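Local structure of uncharacterized protein (Trypanosoma cruzi, 6XYB) at residues L7-T12 and E86-E91; I18-S23 and E28-L33. The protein is of unknown function but binds magnesium ions, and may belong to the paraflagellar rod of kinetoplastids. One frame throughout, in Å; residues are numbered along the deposited sequence.

Contact 1: L7-T12 and E86-E91; sequences LCVSAT and EGLEGE
Leu7 and Leu88 reach toward each other tip to tip, and their methyls make the closest approach of the contact: CD2 of Leu7 lies 3.7 Å from CD2 of Leu88. The same Leu7 methyl sits 3.9 Å from Leu88 CD1, which places it against both branches of the helix leucine. Val9, two residues along strand 6-13, brings in CG2 from another direction, 4.0 Å from Leu88 CD1. In Leu7 the CB points at the helix, and CG, anti to the backbone N (chi1 180°), carries CD2 on to Leu88. CD1 of Leu88 is the methyl touched by both strand residues. The arrangement is helix-on-sheet packing, in which the last turn of helix 74-90 lies over one face of the antiparallel sheet; Phe115, Trp93 and Leu33 also pack on Leu88, as does Thr29. No hydrogen bond crosses between the segments, and the nearest CA atoms, those of Leu7 and Leu88, are still 9.7 Å apart, which shows that side chains alone bridge the gap. The open side holds Gly90, exposed, with Glu89 and Glu91 partly so; Glu91 OE1 forms a salt bridge to Arg26. Glu89 OE1 bonds to Asn6 ND2 of the second subunit, and buried Glu86 to Asn6 N there through OE2.

Contact 2: I18-S23 and E28-L33; sequences ITMLGS and ETVKLL
Met20 projects from strand 17-21 toward helix 27-36 and crosses both Val30 and Leu33 at a slant, so that the end of one unbranched chain meets two residues spaced three apart on the helix. The division of labour is clear from the distances. The thioether sulfur SD faces Leu33, at 3.5 Å from its CD1, and the terminal methyl CE turns to Val30, at 3.8 Å from its CG2. CE also lies 4.0 Å from CD1 of Leu33 and 4.1 Å from CG1 of Val30, which sets the methyl against both branches of the valine and one branch of the leucine. The bend that allows this is at the last torsion of Met20: chi3 is -66°, folding CE aside from the extended CA-CB-CG-SD run (chi2 -160°). Met20 and Leu33 leave their backbones toward each other's segment, and in Leu33 the CD1 branch does the touching. Val30 does not set out that way and reaches CE through its methyls. Strand and helix follow each other in the chain, and this is the packing of a helix onto the sheet strand that precedes it, through a short connection that begins at Gly22. The CA atoms of Met20 and Val30, 8.7 Å apart, are the nearest across the two segments, and no hydrogen bond spans that gap. Phe54 touches both Met20 and Val30, Trp63 packs on Val30, and Leu25 adds to the surroundings of Met20. Val9 of the adjacent strand also lies against Met20.

How the contacts relate
From the N terminus the chain runs along strand 6-13, turns back as strand 17-21 and enters helix 27-36, where contact 2 closes a short loop of four residues between its segments. It then passes through strands 55-57 and 62-66 into helix 74-90, whose end returns to the first strand: contact 1 closes a loop of 73 residues, and contact 2 is nested inside it. Their centres lie 7 Å apart. Strands 6-13 and 17-21 are antiparallel neighbours, joined by a probable hydrogen bond from Ser10 N to Thr19 O at 2.8 Å. Glu91, just after helix 74-90, probably hydrogen-bonds to helix 27-36, its OE1 2.6 Å from Thr29 OG1.

Contact 1: L7-T12 and E86-E91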
loop_
_atom_site.group_PDB
_atom_site.type_symbol
_atom_site.label_atom_id
_atom_site.label_comp_id
_atom_site.label_asym_id
_atom_site.label_seq_id
_atom_site.Cartn_x
_atom_site.Cartn_y
_atom_site.Cartn_z
ATOM N N LEU C 7 -11.905 -9.604 1.252
ATOM C CA LEU C 7 -11.852 -9.725 -0.202
ATOM C C LEU C 7 -10.494 -9.229 -0.633
ATOM O O LEU C 7 -9.965 -8.253 -0.069
ATOM C CB LEU C 7 -12.997 -8.878 -0.813
ATOM C CG LEU C 7 -13.253 -8.751 -2.295
ATOM C CD1 LEU C 7 -13.480 -10.064 -2.928
ATOM C CD2 LEU C 7 -14.469 -7.857 -2.417
ATOM N N CYS C 8 -9.912 -9.910 -1.605
ATOM C CA CYS C 8 -8.673 -9.463 -2.262
ATOM C C CYS C 8 -8.962 -9.319 -3.746
ATOM O O CYS C 8 -9.409 -10.330 -4.374
ATOM C CB CYS C 8 -7.508 -10.424 -2.035
ATOM S SG CYS C 8 -6.016 -9.995 -2.992
ATOM N N VAL C 9 -8.704 -8.141 -4.305
ATOM C CA VAL C 9 -8.791 -7.968 -5.756
ATOM C C VAL C 9 -7.362 -7.705 -6.243
ATOM O O VAL C 9 -6.626 -6.885 -5.670
ATOM C CB VAL C 9 -9.688 -6.815 -6.151
ATOM C CG1 VAL C 9 -9.713 -6.581 -7.660
ATOM C CG2 VAL C 9 -11.096 -7.014 -5.673
ATOM N N SER C 10 -6.962 -8.434 -7.279
ATOM C CA SER C 10 -5.624 -8.220 -7.822
ATOM C C SER C 10 -5.773 -7.832 -9.285
ATOM O O SER C 10 -6.618 -8.421 -9.967
ATOM C CB SER C 10 -4.771 -9.459 -7.655
ATOM O OG SER C 10 -3.423 -9.223 -7.990
ATOM N N ALA C 11 -4.914 -6.949 -9.742
ATOM C CA ALA C 11 -4.954 -6.533 -11.151
ATOM C C ALA C 11 -3.508 -6.522 -11.659
ATOM O O ALA C 11 -2.676 -5.809 -11.064
ATOM C CB ALA C 11 -5.571 -5.184 -11.271
ATOM N N THR C 12 -3.290 -7.207 -12.781
ATOM C CA THR C 12 -2.011 -7.249 -13.461
ATOM C C THR C 12 -2.214 -6.631 -14.831
ATOM O O THR C 12 -3.206 -6.903 -15.467
ATOM C CB THR C 12 -1.458 -8.683 -13.497
ATOM O OG1 THR C 12 -1.238 -9.125 -12.141
ATOM C CG2 THR C 12 -0.133 -8.717 -14.235
ATOM N N GLU C 86 -15.001 1.952 -5.865
ATOM C CA GLU C 86 -16.318 2.619 -5.795
ATOM C C GLU C 86 -17.429 1.564 -5.846
ATOM O O GLU C 86 -18.372 1.569 -5.034
ATOM C CB GLU C 86 -16.435 3.650 -6.933
ATOM C CG GLU C 86 -15.686 4.905 -6.602
ATOM C CD GLU C 86 -16.017 6.090 -7.454
ATOM O OE1 GLU C 86 -16.637 5.855 -8.525
ATOM O OE2 GLU C 86 -15.700 7.236 -6.992
ATOM N N GLY C 87 -17.267 0.617 -6.723
ATOM C CA GLY C 87 -18.307 -0.400 -6.880
ATOM C C GLY C 87 -18.439 -1.292 -5.656
ATOM O O GLY C 87 -19.545 -1.588 -5.184
ATOM N N LEU C 88 -17.299 -1.726 -5.125
ATOM C CA LEU C 88 -17.290 -2.541 -3.904
ATOM C C LEU C 88 -17.775 -1.727 -2.710
ATOM O O LEU C 88 -18.435 -2.359 -1.832
ATOM C CB LEU C 88 -15.915 -3.146 -3.723
ATOM C CG LEU C 88 -15.562 -4.246 -4.706
ATOM C CD1 LEU C 88 -14.086 -4.621 -4.550
ATOM C CD2 LEU C 88 -16.448 -5.438 -4.469
ATOM N N GLU C 89 -17.500 -0.418 -2.640
ATOM C CA GLU C 89 -17.920 0.373 -1.458
ATOM C C GLU C 89 -19.459 0.312 -1.427
ATOM O O GLU C 89 -20.018 0.061 -0.343
ATOM C CB GLU C 89 -17.325 1.783 -1.472
ATOM C CG GLU C 89 -17.478 2.482 -0.127
ATOM C CD GLU C 89 -17.079 3.943 0.005
ATOM O OE1 GLU C 89 -16.776 4.640 -1.023
ATOM O OE2 GLU C 89 -17.044 4.382 1.176
ATOM N N GLY C 90 -20.120 0.476 -2.576
ATOM C CA GLY C 90 -21.599 0.464 -2.643
ATOM C C GLY C 90 -22.173 -0.883 -2.233
ATOM O O GLY C 90 -23.331 -0.913 -1.763
ATOM N N GLU C 91 -21.393 -1.960 -2.408
ATOM C CA GLU C 91 -21.766 -3.351 -2.055
ATOM C C GLU C 91 -21.335 -3.730 -0.631
ATOM O O GLU C 91 -21.481 -4.893 -0.324
ATOM C CB GLU C 91 -21.117 -4.283 -3.087
ATOM C CG GLU C 91 -21.783 -4.139 -4.442
ATOM C CD GLU C 91 -23.167 -4.796 -4.526
ATOM O OE1 GLU C 91 -23.294 -6.057 -4.365
ATOM O OE2 GLU C 91 -24.116 -4.051 -4.755
#

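Contact 2: I18-S23 and E28-L33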
loop_
_atom_site.group_PDB
_atom_site.type_symbol
_atom_site.label_atom_id
_atom_site.label_comp_id
_atom_site.label_asym_id
_atom_site.label_seq_id
_atom_site.Cartn_x
_atom_site.Cartn_y
_atom_site.Cartn_z
ATOM N N ILE C 18 -7.925 -9.085 -14.153
ATOM C CA ILE C 18 -8.436 -8.756 -12.812
ATOM C C ILE C 18 -8.935 -10.062 -12.179
ATOM O O ILE C 18 -9.731 -10.794 -12.768
ATOM C CB ILE C 18 -9.568 -7.720 -12.864
ATOM C CG1 ILE C 18 -9.103 -6.418 -13.518
ATOM C CG2 ILE C 18 -10.146 -7.529 -11.454
ATOM C CD1 ILE C 18 -10.208 -5.585 -14.057
ATOM N N THR C 19 -8.471 -10.370 -10.971
ATOM C CA THR C 19 -8.894 -11.544 -10.196
ATOM C C THR C 19 -9.487 -11.082 -8.860
ATOM O O THR C 19 -8.952 -10.142 -8.258
ATOM C CB THR C 19 -7.737 -12.513 -10.005
ATOM O OG1 THR C 19 -6.564 -11.869 -9.538
ATOM C CG2 THR C 19 -7.358 -13.231 -11.268
ATOM N N MET C 20 -10.515 -11.775 -8.402
ATOM C CA MET C 20 -11.200 -11.450 -7.150
ATOM C C MET C 20 -11.318 -12.704 -6.318
ATOM O O MET C 20 -11.856 -13.696 -6.815
ATOM C CB MET C 20 -12.583 -10.865 -7.471
ATOM C CG MET C 20 -12.519 -9.730 -8.454
ATOM S SD MET C 20 -13.940 -8.670 -8.462
ATOM C CE MET C 20 -15.168 -9.729 -9.054
ATOM N N LEU C 21 -10.796 -12.664 -5.090
ATOM C CA LEU C 21 -10.829 -13.788 -4.124
ATOM C C LEU C 21 -11.580 -13.353 -2.893
ATOM O O LEU C 21 -11.441 -12.269 -2.454
ATOM C CB LEU C 21 -9.416 -14.165 -3.700
ATOM C CG LEU C 21 -8.508 -14.875 -4.678
ATOM C CD1 LEU C 21 -7.991 -13.891 -5.699
ATOM C CD2 LEU C 21 -7.375 -15.543 -3.892
ATOM N N GLY C 22 -12.350 -14.269 -2.334
ATOM C CA GLY C 22 -13.132 -14.023 -1.122
ATOM C C GLY C 22 -14.361 -14.910 -1.076
ATOM O O GLY C 22 -15.135 -14.826 -2.032
ATOM N N SER C 23 -14.524 -15.729 -0.031
ATOM C CA SER C 23 -15.627 -16.722 0.138
ATOM C C SER C 23 -16.986 -16.027 0.051
ATOM O O SER C 23 -17.939 -16.643 -0.489
ATOM C CB SER C 23 -15.520 -17.507 1.439
ATOM O OG SER C 23 -15.239 -16.668 2.562
ATOM N N GLU C 28 -23.964 -11.236 -7.517
ATOM C CA GLU C 28 -24.585 -9.925 -7.828
ATOM C C GLU C 28 -23.461 -8.868 -7.857
ATOM O O GLU C 28 -23.551 -7.925 -8.651
ATOM C CB GLU C 28 -25.746 -9.688 -6.846
ATOM C CG GLU C 28 -26.920 -10.700 -6.942
ATOM C CD GLU C 28 -26.743 -12.034 -6.215
ATOM O OE1 GLU C 28 -25.626 -12.343 -5.755
ATOM O OE2 GLU C 28 -27.715 -12.779 -6.014
ATOM N N THR C 29 -22.459 -8.973 -6.955
ATOM C CA THR C 29 -21.401 -7.961 -6.855
ATOM C C THR C 29 -20.461 -8.074 -8.071
ATOM O O THR C 29 -20.031 -7.033 -8.636
ATOM C CB THR C 29 -20.620 -8.171 -5.560
ATOM O OG1 THR C 29 -21.510 -7.944 -4.477
ATOM C CG2 THR C 29 -19.429 -7.253 -5.473
ATOM N N VAL C 30 -20.173 -9.317 -8.455
ATOM C CA VAL C 30 -19.316 -9.612 -9.620
ATOM C C VAL C 30 -19.992 -8.958 -10.839
ATOM O O VAL C 30 -19.325 -8.330 -11.662
ATOM C CB VAL C 30 -19.102 -11.126 -9.729
ATOM C CG1 VAL C 30 -18.344 -11.462 -11.007
ATOM C CG2 VAL C 30 -18.375 -11.693 -8.484
ATOM N N LYS C 31 -21.279 -9.214 -10.999
ATOM C CA LYS C 31 -22.066 -8.708 -12.158
ATOM C C LYS C 31 -22.060 -7.174 -12.167
ATOM O O LYS C 31 -21.898 -6.590 -13.226
ATOM C CB LYS C 31 -23.487 -9.269 -12.155
ATOM C CG LYS C 31 -23.573 -10.741 -12.539
ATOM C CD LYS C 31 -22.822 -11.168 -13.811
ATOM C CE LYS C 31 -22.886 -12.657 -14.074
ATOM N NZ LYS C 31 -24.219 -13.188 -13.741
ATOM N N LEU C 32 -22.135 -6.527 -10.997
ATOM C CA LEU C 32 -22.106 -5.058 -10.952
ATOM C C LEU C 32 -20.720 -4.598 -11.430
ATOM O O LEU C 32 -20.614 -3.643 -12.197
ATOM C CB LEU C 32 -22.378 -4.621 -9.509
ATOM C CG LEU C 32 -22.397 -3.129 -9.221
ATOM C CD1 LEU C 32 -23.386 -2.835 -8.095
ATOM C CD2 LEU C 32 -21.022 -2.593 -8.861
ATOM N N LEU C 33 -19.665 -5.236 -10.960
ATOM C CA LEU C 33 -18.308 -4.857 -11.417
ATOM C C LEU C 33 -18.078 -5.136 -12.904
ATOM O O LEU C 33 -17.402 -4.315 -13.558
ATOM C CB LEU C 33 -17.242 -5.545 -10.598
ATOM C CG LEU C 33 -17.165 -5.101 -9.149
ATOM C CD1 LEU C 33 -16.109 -5.915 -8.465
ATOM C CD2 LEU C 33 -16.847 -3.628 -9.077
#